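Local coordinates for cystathionine beta-lyase family protein, YNBB B.subtilis ortholog (Clostridium acetobutylicum, PDB 3HVY) that probably acts as a pyridoxal-phosphate-dependent lyase of the methionine gamma-lyase family, related to cystathionine beta-lyases and possibly involved in aluminium resistance, at residues Asp80-Tyr83 against Ala84-Asn88; Phe284-Met287 against Arg288-Glu292; Arg270-Val273 against Pro274-Gly278. All blocks are in the same frame, centred on the assembly; numbering follows the deposited sequence.

In the fold
Contact 1 ends helix 74-87 at a sodium site, contact 2 begins helix 287-317, and contact 3 is the turn that follows helix 261-271. The first two are neighbours, their centres about 16 Å apart and their nearest atoms about 5 Å: Leu294, just beyond contact 2, packs on Val82, Tyr83 and Ile86, while Leu79, just before contact 1, receives Met287, Leu290 and Tyr291. Contact 3 lies about 21 Å from contact 1 between centres, yet Arg95 joins them by bonding to both Asp80 and Gly278 O. Lys244, which carries the pyridoxal phosphate, is flanked in sequence by Leu242 and Ile246, both touched by Tyr83. Contacts 2 and 3 also meet other subunits.

Contact 1 of 3, residues Asp80-Tyr83 against Ala84-Asn88; sequences DRVY and ANIFN. With NA (sodium ion), chain X; EDO (1,2-ethanediol), chain Z.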
ATOM      1  N   ASP D  80      14.400 -12.401   7.397  1.00 32.89           N
ATOM      2  CA  ASP D  80      15.407 -12.550   8.459  1.00 29.82           C
ATOM      3  C   ASP D  80      16.370 -13.727   8.208  1.00 31.21           C
ATOM      4  O   ASP D  80      17.567 -13.597   8.422  1.00 30.88           O
ATOM      5  CB  ASP D  80      14.740 -12.766   9.798  1.00 33.89           C
ATOM      6  CG  ASP D  80      13.961 -11.546  10.289  1.00 34.38           C
ATOM      7  OD1 ASP D  80      14.088 -10.471   9.693  1.00 33.83           O
ATOM      8  OD2 ASP D  80      13.169 -11.686  11.277  1.00 29.88           O
ATOM      9  N   ARG D  81      15.852 -14.897   7.790  1.00 32.68           N
ATOM     10  CA  ARG D  81      16.732 -16.035   7.523  1.00 31.41           C
ATOM     11  C   ARG D  81      17.652 -15.770   6.330  1.00 33.31           C
ATOM     12  O   ARG D  81      18.834 -16.123   6.354  1.00 29.72           O
ATOM     13  CB  ARG D  81      15.934 -17.299   7.315  1.00 32.55           C
ATOM     14  CG  ARG D  81      15.348 -17.812   8.615  1.00 37.49           C
ATOM     15  CD  ARG D  81      14.765 -19.220   8.467  1.00 42.26           C
ATOM     16  NE  ARG D  81      13.461 -19.184   7.814  1.00 48.02           N
ATOM     17  CZ  ARG D  81      12.304 -18.931   8.441  1.00 53.30           C
ATOM     18  NH1 ARG D  81      12.231 -18.756   9.755  1.00 51.51           N
ATOM     19  NH2 ARG D  81      11.185 -18.899   7.750  1.00 47.45           N
ATOM     20  N   VAL D  82      17.136 -15.088   5.308  1.00 31.83           N
ATOM     21  CA  VAL D  82      17.962 -14.762   4.123  1.00 28.18           C
ATOM     22  C   VAL D  82      19.137 -13.832   4.523  1.00 31.26           C
ATOM     23  O   VAL D  82      20.285 -14.090   4.159  1.00 28.39           O
ATOM     24  CB  VAL D  82      17.087 -14.168   2.975  1.00 31.40           C
ATOM     25  CG1 VAL D  82      17.958 -13.542   1.880  1.00 32.60           C
ATOM     26  CG2 VAL D  82      16.134 -15.303   2.396  1.00 27.42           C
ATOM     27  N   TYR D  83      18.850 -12.774   5.287  1.00 27.38           N
ATOM     28  CA  TYR D  83      19.881 -11.883   5.734  1.00 29.11           C
ATOM     29  C   TYR D  83      20.898 -12.622   6.627  1.00 27.99           C
ATOM     30  O   TYR D  83      22.102 -12.406   6.499  1.00 29.28           O
ATOM     31  CB  TYR D  83      19.308 -10.735   6.533  1.00 30.05           C
ATOM     32  CG  TYR D  83      18.968  -9.452   5.802  1.00 31.31           C
ATOM     33  CD1 TYR D  83      18.044  -9.418   4.783  1.00 29.78           C
ATOM     34  CD2 TYR D  83      19.505  -8.222   6.240  1.00 30.36           C
ATOM     35  CE1 TYR D  83      17.671  -8.162   4.178  1.00 28.56           C
ATOM     36  CE2 TYR D  83      19.157  -7.024   5.654  1.00 29.40           C
ATOM     37  CZ  TYR D  83      18.275  -6.996   4.596  1.00 27.67           C
ATOM     38  OH  TYR D  83      17.938  -5.762   4.024  1.00 34.51           O
ATOM     39  N   ALA D  84      20.428 -13.433   7.569  1.00 28.73           N
ATOM     40  CA  ALA D  84      21.357 -14.199   8.445  1.00 28.27           C
ATOM     41  C   ALA D  84      22.319 -15.061   7.575  1.00 30.94           C
ATOM     42  O   ALA D  84      23.548 -15.156   7.816  1.00 30.99           O
ATOM     43  CB  ALA D  84      20.577 -15.073   9.409  1.00 26.04           C
ATOM     44  N   ASN D  85      21.770 -15.661   6.543  1.00 30.43           N
ATOM     45  CA  ASN D  85      22.587 -16.459   5.620  1.00 31.48           C
ATOM     46  C   ASN D  85      23.633 -15.571   4.905  1.00 32.20           C
ATOM     47  O   ASN D  85      24.837 -15.886   4.872  1.00 31.61           O
ATOM     48  CB  ASN D  85      21.684 -17.099   4.591  1.00 33.96           C
ATOM     49  CG  ASN D  85      22.358 -18.239   3.833  1.00 39.38           C
ATOM     50  OD1 ASN D  85      23.574 -18.472   3.960  1.00 41.26           O
ATOM     51  ND2 ASN D  85      21.559 -18.993   3.077  1.00 34.32           N
ATOM     52  N   ILE D  86      23.199 -14.432   4.378  1.00 28.47           N
ATOM     53  CA  ILE D  86      24.098 -13.537   3.644  1.00 29.31           C
ATOM     54  C   ILE D  86      25.244 -13.048   4.536  1.00 29.36           C
ATOM     55  O   ILE D  86      26.422 -13.030   4.136  1.00 27.11           O
ATOM     56  CB  ILE D  86      23.335 -12.328   3.054  1.00 27.15           C
ATOM     57  CG1 ILE D  86      22.427 -12.822   1.928  1.00 30.50           C
ATOM     58  CG2 ILE D  86      24.316 -11.229   2.563  1.00 27.25           C
ATOM     59  CD1 ILE D  86      21.330 -11.792   1.477  1.00 24.08           C
ATOM     60  N   PHE D  87      24.896 -12.674   5.756  1.00 29.21           N
ATOM     61  CA  PHE D  87      25.877 -12.139   6.687  1.00 29.35           C
ATOM     62  C   PHE D  87      26.655 -13.215   7.456  1.00 29.90           C
ATOM     63  O   PHE D  87      27.552 -12.908   8.226  1.00 31.95           O
ATOM     64  CB  PHE D  87      25.187 -11.182   7.671  1.00 29.13           C
ATOM     65  CG  PHE D  87      24.876  -9.833   7.083  1.00 33.56           C
ATOM     66  CD1 PHE D  87      25.885  -8.920   6.864  1.00 30.91           C
ATOM     67  CD2 PHE D  87      23.583  -9.481   6.742  1.00 34.99           C
ATOM     68  CE1 PHE D  87      25.613  -7.643   6.327  1.00 30.51           C
ATOM     69  CE2 PHE D  87      23.298  -8.251   6.205  1.00 38.57           C
ATOM     70  CZ  PHE D  87      24.318  -7.310   6.007  1.00 34.38           C
ATOM     71  N   ASN D  88      26.268 -14.463   7.256  1.00 25.65           N
ATOM     72  CA  ASN D  88      26.839 -15.613   7.968  1.00 28.15           C
ATOM     73  C   ASN D  88      26.731 -15.482   9.480  1.00 30.26           C
ATOM     74  O   ASN D  88      27.704 -15.729  10.210  1.00 28.78           O
ATOM     75  CB  ASN D  88      28.271 -15.869   7.486  1.00 27.81           C
ATOM     76  CG  ASN D  88      28.309 -16.276   6.034  1.00 33.09           C
ATOM     77  OD1 ASN D  88      27.608 -17.201   5.642  1.00 33.45           O
ATOM     78  ND2 ASN D  88      29.120 -15.598   5.230  1.00 31.48           N
TER
HETATM   79 NA    NA X 427      25.754 -18.011   4.596  1.00 37.09          NA
HETATM   80  C1  EDO Z 429      30.981 -14.664   1.705  1.00 42.24           C
HETATM   81  O1  EDO Z 429      29.810 -15.358   2.223  1.00 63.92           O
HETATM   82  C2  EDO Z 429      31.909 -14.069   2.744  1.00 51.03           C
HETATM   83  O2  EDO Z 429      32.983 -14.991   3.047  1.00 51.11           O
HETATM   84  O   HOH W   1      26.712 -20.029   3.708  1.00 47.75           O
HETATM   85  O   HOH W   2      24.957 -19.009   6.917  1.00 44.30           O
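The last turns of helix 74-87 run from Asp80-Tyr83 into Ala84-Asn88 and finish in a Schellman motif at Asn88, whose positive phi (56°) turns the chain out of the helix. Four successive backbone bonds bring it there, the final one from Phe87 N to Tyr83 O at 2.9 Å. A sodium ion sits at this C-terminal end. Asn85 chelates it through two oxygens: CG lies anti to its own backbone N (chi1 -164°), beside the carbonyl carbon, which lets OD1 and the main-chain O both reach the metal at 2.3 Å. Asn88 OD1 and two waters complete the five ligands in the model. Second-shell residues steady both amides, since Asn85 ND2 bonds to Glu55 and Asn88 ND2 to Asp232; Asn88 ND2 also meets an ethanediol, probably from the crystallisation liquor.

On the flank facing helix 18-55 and Leu294, Val82 CG1 meets Ile86 CD1 at 3.8 Å, the two side chains running obliquely across each other. Tyr83 and Phe87 instead lie side by side, pointing the same way, and both touch Ile246, close in sequence to Lys244 with its pyridoxal phosphate. Tyr83 CD2 comes in at the edge of the Phe87 ring, in its plane, 3.8 Å from CE2. The same ring also turns an edge back to the helix, with Phe87 CD2 3.3 Å from Tyr83 O.

Contact 2 of 3, residues Phe284-Met287 against Arg288-Glu292; sequences FGVM and RSLYE
Val286 O is gripped by two donors at the N-terminal start of helix 287-317: Ser289 OG at 2.8 Å and Leu290 N at 3.1 Å. The amide comes in nearly along the C=O axis, the hydroxyl from the side, with a C=O...OG angle of 133°. Ser289 can bend back so far because OG sits between its own backbone N and carbonyl carbon (chi1 76°). Waters meet two amides of the first turn: one links Gly285 O to Ser289 N, and a second accepts from Arg288 N while giving Gly285 O only a weak bond. Further on, Tyr291 N bonds to Met287 O at 3.0 Å in the regular helical pattern.

Val286 CG2 touches Leu290 CD1 at 3.7 Å, and Leu79 of helix 74-87 is touched by Met287, Leu290 and Tyr291. Arg288 extends from the helix to other copies of the protein, bonding through NH2 to Asn65 O of the fourth subunit, and the Phe284 ring stacks on Phe284 of the third, so this helix start also belongs to the subunit interfaces. Tyr291 OH is taken up by Gly75 O. Met287, a selenomethionine, is bent at chi2 and chi3, which brings its terminal CE to 3.8 Å from Tyr291 CE2.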
ATOM      1  N   PHE D 284       3.008  -4.150   6.733  1.00 32.06           N
ATOM      2  CA  PHE D 284       2.465  -3.103   5.862  1.00 32.00           C
ATOM      3  C   PHE D 284       2.502  -3.361   4.355  1.00 33.70           C
ATOM      4  O   PHE D 284       2.364  -2.425   3.597  1.00 34.64           O
ATOM      5  CB  PHE D 284       3.162  -1.773   6.178  1.00 33.07           C
ATOM      6  CG  PHE D 284       3.269  -1.477   7.652  1.00 33.41           C
ATOM      7  CD1 PHE D 284       2.158  -1.075   8.366  1.00 40.34           C
ATOM      8  CD2 PHE D 284       4.462  -1.637   8.314  1.00 35.59           C
ATOM      9  CE1 PHE D 284       2.257  -0.801   9.733  1.00 38.14           C
ATOM     10  CE2 PHE D 284       4.567  -1.375   9.685  1.00 42.75           C
ATOM     11  CZ  PHE D 284       3.441  -0.967  10.392  1.00 36.84           C
ATOM     12  N   GLY D 285       2.648  -4.614   3.928  1.00 32.65           N
ATOM     13  CA  GLY D 285       2.780  -4.965   2.519  1.00 36.25           C
ATOM     14  C   GLY D 285       4.139  -4.626   1.891  1.00 36.15           C
ATOM     15  O   GLY D 285       4.281  -4.676   0.680  1.00 36.55           O
ATOM     16  N   VAL D 286       5.152  -4.293   2.690  1.00 37.18           N
ATOM     17  CA  VAL D 286       6.460  -3.950   2.125  1.00 36.02           C
ATOM     18  C   VAL D 286       7.356  -5.130   1.712  1.00 34.08           C
ATOM     19  O   VAL D 286       8.432  -4.914   1.152  1.00 31.64           O
ATOM     20  CB  VAL D 286       7.263  -2.990   3.047  1.00 37.29           C
ATOM     21  CG1 VAL D 286       6.394  -1.826   3.425  1.00 38.75           C
ATOM     22  CG2 VAL D 286       7.862  -3.716   4.307  1.00 35.06           C
HETATM   23  N   MSE D 287       6.943  -6.368   1.958  1.00 33.75           N
HETATM   24  CA  MSE D 287       7.900  -7.474   1.832  1.00 33.08           C
HETATM   25  C   MSE D 287       8.448  -7.629   0.401  1.00 33.52           C
HETATM   26  O   MSE D 287       9.662  -7.778   0.222  1.00 33.64           O
HETATM   27  CB  MSE D 287       7.330  -8.797   2.372  1.00 32.62           C
HETATM   28  CG  MSE D 287       6.977  -8.804   3.869  1.00 34.29           C
HETATM   29 SE   MSE D 287       8.416  -8.156   5.055  0.75 40.13          SE
HETATM   30  CE  MSE D 287       9.765  -9.284   4.331  1.00 27.68           C
ATOM     31  N   ARG D 288       7.605  -7.588  -0.637  1.00 33.11           N
ATOM     32  CA  ARG D 288       8.148  -7.738  -1.997  1.00 33.78           C
ATOM     33  C   ARG D 288       9.282  -6.710  -2.240  1.00 36.20           C
ATOM     34  O   ARG D 288      10.329  -7.033  -2.726  1.00 33.83           O
ATOM     35  CB  ARG D 288       7.032  -7.593  -3.036  1.00 34.42           C
ATOM     36  CG  ARG D 288       7.462  -7.777  -4.460  1.00 37.49           C
ATOM     37  CD  ARG D 288       6.324  -7.552  -5.482  1.00 36.00           C
ATOM     38  NE  ARG D 288       5.352  -8.654  -5.428  1.00 38.42           N
ATOM     39  CZ  ARG D 288       4.131  -8.564  -4.900  1.00 41.30           C
ATOM     40  NH1 ARG D 288       3.673  -7.418  -4.422  1.00 50.91           N
ATOM     41  NH2 ARG D 288       3.341  -9.614  -4.875  1.00 36.11           N
ATOM     42  N   SER D 289       9.071  -5.459  -1.844  1.00 37.28           N
ATOM     43  CA  SER D 289      10.043  -4.425  -2.112  1.00 34.58           C
ATOM     44  C   SER D 289      11.338  -4.670  -1.346  1.00 34.87           C
ATOM     45  O   SER D 289      12.419  -4.364  -1.868  1.00 31.87           O
ATOM     46  CB  SER D 289       9.442  -3.051  -1.819  1.00 36.79           C
ATOM     47  OG  SER D 289       9.380  -2.815  -0.406  1.00 48.22           O
ATOM     48  N   LEU D 290      11.256  -5.238  -0.140  1.00 31.87           N
ATOM     49  CA  LEU D 290      12.470  -5.499   0.649  1.00 32.32           C
ATOM     50  C   LEU D 290      13.271  -6.643   0.043  1.00 31.47           C
ATOM     51  O   LEU D 290      14.493  -6.564  -0.023  1.00 34.56           O
ATOM     52  CB  LEU D 290      12.153  -5.801   2.130  1.00 31.42           C
ATOM     53  CG  LEU D 290      11.509  -4.670   2.947  1.00 34.52           C
ATOM     54  CD1 LEU D 290      11.269  -5.073   4.425  1.00 37.07           C
ATOM     55  CD2 LEU D 290      12.403  -3.390   2.776  1.00 29.26           C
ATOM     56  N   TYR D 291      12.591  -7.676  -0.453  1.00 29.14           N
ATOM     57  CA  TYR D 291      13.275  -8.776  -1.116  1.00 30.62           C
ATOM     58  C   TYR D 291      13.889  -8.325  -2.429  1.00 30.70           C
ATOM     59  O   TYR D 291      15.035  -8.612  -2.713  1.00 29.87           O
ATOM     60  CB  TYR D 291      12.295  -9.945  -1.432  1.00 31.48           C
ATOM     61  CG  TYR D 291      11.972 -10.897  -0.263  1.00 33.61           C
ATOM     62  CD1 TYR D 291      12.862 -11.912   0.096  1.00 34.16           C
ATOM     63  CD2 TYR D 291      10.777 -10.815   0.429  1.00 33.25           C
ATOM     64  CE1 TYR D 291      12.570 -12.790   1.103  1.00 35.52           C
ATOM     65  CE2 TYR D 291      10.484 -11.675   1.448  1.00 35.14           C
ATOM     66  CZ  TYR D 291      11.381 -12.669   1.790  1.00 34.44           C
ATOM     67  OH  TYR D 291      11.128 -13.545   2.833  1.00 31.65           O
ATOM     68  N   GLU D 292      13.091  -7.660  -3.272  1.00 32.89           N
ATOM     69  CA  GLU D 292      13.624  -7.212  -4.540  1.00 28.71           C
ATOM     70  C   GLU D 292      14.769  -6.244  -4.317  1.00 29.10           C
ATOM     71  O   GLU D 292      15.739  -6.283  -5.010  1.00 27.47           O
ATOM     72  CB  GLU D 292      12.550  -6.540  -5.402  1.00 31.20           C
ATOM     73  CG  GLU D 292      13.131  -6.221  -6.782  1.00 36.44           C
ATOM     74  CD  GLU D 292      12.136  -5.721  -7.827  1.00 40.47           C
ATOM     75  OE1 GLU D 292      10.957  -5.494  -7.482  1.00 39.70           O
ATOM     76  OE2 GLU D 292      12.561  -5.577  -9.001  1.00 41.97           O
TER
HETATM   77  O   HOH W   3       6.301  -4.454  -1.300  1.00 28.35           O
HETATM   78  O   HOH W   4       4.692  -7.856  -0.109  1.00 36.00           O

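Contact 3 of 3, residues Arg270-Val273 against Pro274-Gly278; sequences RVTV and PGIGG. With EDO (1,2-ethanediol), chain S.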
ATOM      1  N   ARG D 270      14.173  -4.432  22.964  1.00 28.67           N
ATOM      2  CA  ARG D 270      14.229  -2.961  22.954  1.00 29.87           C
ATOM      3  C   ARG D 270      13.390  -2.363  21.823  1.00 32.14           C
ATOM      4  O   ARG D 270      12.772  -1.293  21.966  1.00 31.36           O
ATOM      5  CB  ARG D 270      15.656  -2.488  22.788  1.00 32.22           C
ATOM      6  CG  ARG D 270      15.796  -1.035  22.396  1.00 33.87           C
ATOM      7  CD  ARG D 270      15.294  -0.073  23.467  1.00 35.00           C
ATOM      8  NE  ARG D 270      15.195   1.270  22.874  1.00 38.44           N
ATOM      9  CZ  ARG D 270      15.333   2.391  23.560  1.00 30.80           C
ATOM     10  NH1 ARG D 270      15.574   2.354  24.853  1.00 33.07           N
ATOM     11  NH2 ARG D 270      15.237   3.561  22.956  1.00 38.41           N
ATOM     12  N   VAL D 271      13.363  -3.063  20.697  1.00 30.64           N
ATOM     13  CA  VAL D 271      12.608  -2.585  19.551  1.00 31.04           C
ATOM     14  C   VAL D 271      11.126  -2.638  19.819  1.00 32.29           C
ATOM     15  O   VAL D 271      10.413  -1.737  19.421  1.00 36.58           O
ATOM     16  CB  VAL D 271      12.970  -3.325  18.233  1.00 30.19           C
ATOM     17  CG1 VAL D 271      12.062  -2.798  17.079  1.00 25.17           C
ATOM     18  CG2 VAL D 271      14.462  -3.108  17.899  1.00 31.08           C
ATOM     19  N   THR D 272      10.638  -3.716  20.426  1.00 31.13           N
ATOM     20  CA  THR D 272       9.238  -3.795  20.782  1.00 26.02           C
ATOM     21  C   THR D 272       9.253  -3.758  22.282  1.00 31.36           C
ATOM     22  O   THR D 272       9.604  -2.733  22.831  1.00 30.33           O
ATOM     23  CB  THR D 272       8.538  -4.994  20.174  1.00 27.32           C
ATOM     24  OG1 THR D 272       9.123  -6.215  20.627  1.00 33.00           O
ATOM     25  CG2 THR D 272       8.605  -4.948  18.619  1.00 24.96           C
ATOM     26  N   VAL D 273       8.947  -4.869  22.942  1.00 32.17           N
ATOM     27  CA  VAL D 273       9.023  -4.965  24.396  1.00 31.02           C
ATOM     28  C   VAL D 273       9.462  -6.375  24.794  1.00 29.56           C
ATOM     29  O   VAL D 273       9.334  -7.345  23.999  1.00 31.47           O
ATOM     30  CB  VAL D 273       7.675  -4.608  25.127  1.00 33.85           C
ATOM     31  CG1 VAL D 273       7.490  -3.104  25.220  1.00 28.51           C
ATOM     32  CG2 VAL D 273       6.485  -5.291  24.446  1.00 31.90           C
ATOM     33  N   PRO D 274       9.971  -6.490  26.012  1.00 31.66           N
ATOM     34  CA  PRO D 274      10.273  -7.735  26.661  1.00 30.99           C
ATOM     35  C   PRO D 274       9.091  -8.668  26.526  1.00 32.61           C
ATOM     36  O   PRO D 274       7.951  -8.230  26.713  1.00 30.41           O
ATOM     37  CB  PRO D 274      10.370  -7.322  28.114  1.00 30.53           C
ATOM     38  CG  PRO D 274      10.907  -5.965  28.075  1.00 34.38           C
ATOM     39  CD  PRO D 274      10.275  -5.336  26.888  1.00 30.39           C
ATOM     40  N   GLY D 275       9.338  -9.920  26.170  1.00 36.17           N
ATOM     41  CA  GLY D 275       8.254 -10.884  26.088  1.00 37.18           C
ATOM     42  C   GLY D 275       7.644 -10.970  24.696  1.00 38.79           C
ATOM     43  O   GLY D 275       7.013 -11.971  24.376  1.00 41.44           O
ATOM     44  N   ILE D 276       7.792  -9.927  23.878  1.00 37.48           N
ATOM     45  CA  ILE D 276       7.274  -9.968  22.488  1.00 35.57           C
ATOM     46  C   ILE D 276       8.405 -10.070  21.494  1.00 36.69           C
ATOM     47  O   ILE D 276       8.416 -10.964  20.585  1.00 35.42           O
ATOM     48  CB  ILE D 276       6.442  -8.747  22.157  1.00 35.94           C
ATOM     49  CG1 ILE D 276       5.265  -8.681  23.144  1.00 38.97           C
ATOM     50  CG2 ILE D 276       6.013  -8.779  20.679  1.00 33.99           C
ATOM     51  CD1 ILE D 276       4.351  -7.533  22.896  1.00 53.42           C
ATOM     52  N   GLY D 277       9.358  -9.150  21.620  1.00 30.99           N
ATOM     53  CA  GLY D 277      10.510  -9.157  20.695  1.00 33.14           C
ATOM     54  C   GLY D 277      10.007  -9.086  19.271  1.00 30.19           C
ATOM     55  O   GLY D 277       9.119  -8.303  18.968  1.00 30.75           O
ATOM     56  N   GLY D 278      10.495  -9.953  18.411  1.00 32.83           N
ATOM     57  CA  GLY D 278      10.106  -9.899  17.038  1.00 32.62           C
ATOM     58  C   GLY D 278       9.005 -10.829  16.619  1.00 34.81           C
ATOM     59  O   GLY D 278       8.755 -10.987  15.423  1.00 31.70           O
TER
HETATM   60  C1  EDO S 429      16.298   0.744  27.803  1.00 44.53           C
HETATM   61  O1  EDO S 429      16.134  -0.230  26.770  1.00 46.84           O
HETATM   62  C2  EDO S 429      14.984   0.849  28.511  1.00 47.93           C
HETATM   63  O2  EDO S 429      14.194   1.933  27.982  1.00 38.60           O
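The backbone leaves helix 261-271 at Thr272, stretches out at Val273, and then doubles back over Pro274 and Gly275, so that Val273 O accepts from both Ile276 N and Gly277 N, each at 3.0 Å. The two donors approach differently. Gly277 N lies almost in line with the carbonyl bond, whereas Ile276 N stands above the carbonyl plane, 37° out of it.

Thr272 fastens the far end of the loop: its OG1 bonds to Gly277 O at 2.7 Å, meeting that oxygen well off to the side of the C=O direction, at 110°. Thr268 O, a turn back in the helix, is also within bonding distance of this hydroxyl, whose single proton must be shared or alternate between the two oxygens. On the apolar side Val273 and Ile276 run side by side in the same direction, Val273 CG2 touching Ile276 CD1 at a tight 3.5 Å. CG2 is placed there because chi1 (-80°) sets it between the backbone N and the carbonyl carbon. The Pro274 ring follows directly, its CD held 3.2 Å from Val273 CB by the peptide link.

Much of this loop faces the third subunit: Pro274 packs on its Gly143 and Ile276 on its Asn100, while Arg270 NH2 bonds to Thr272 O of that subunit and Thr272 O accepts from its Arg270 NH2. With proline and then a positive-phi glycine at its corners, Val273-Ile276 is a type II beta turn built into a subunit interface, and the bond from Gly277 N to Val273 O closes an alpha-turn around the same carbonyl.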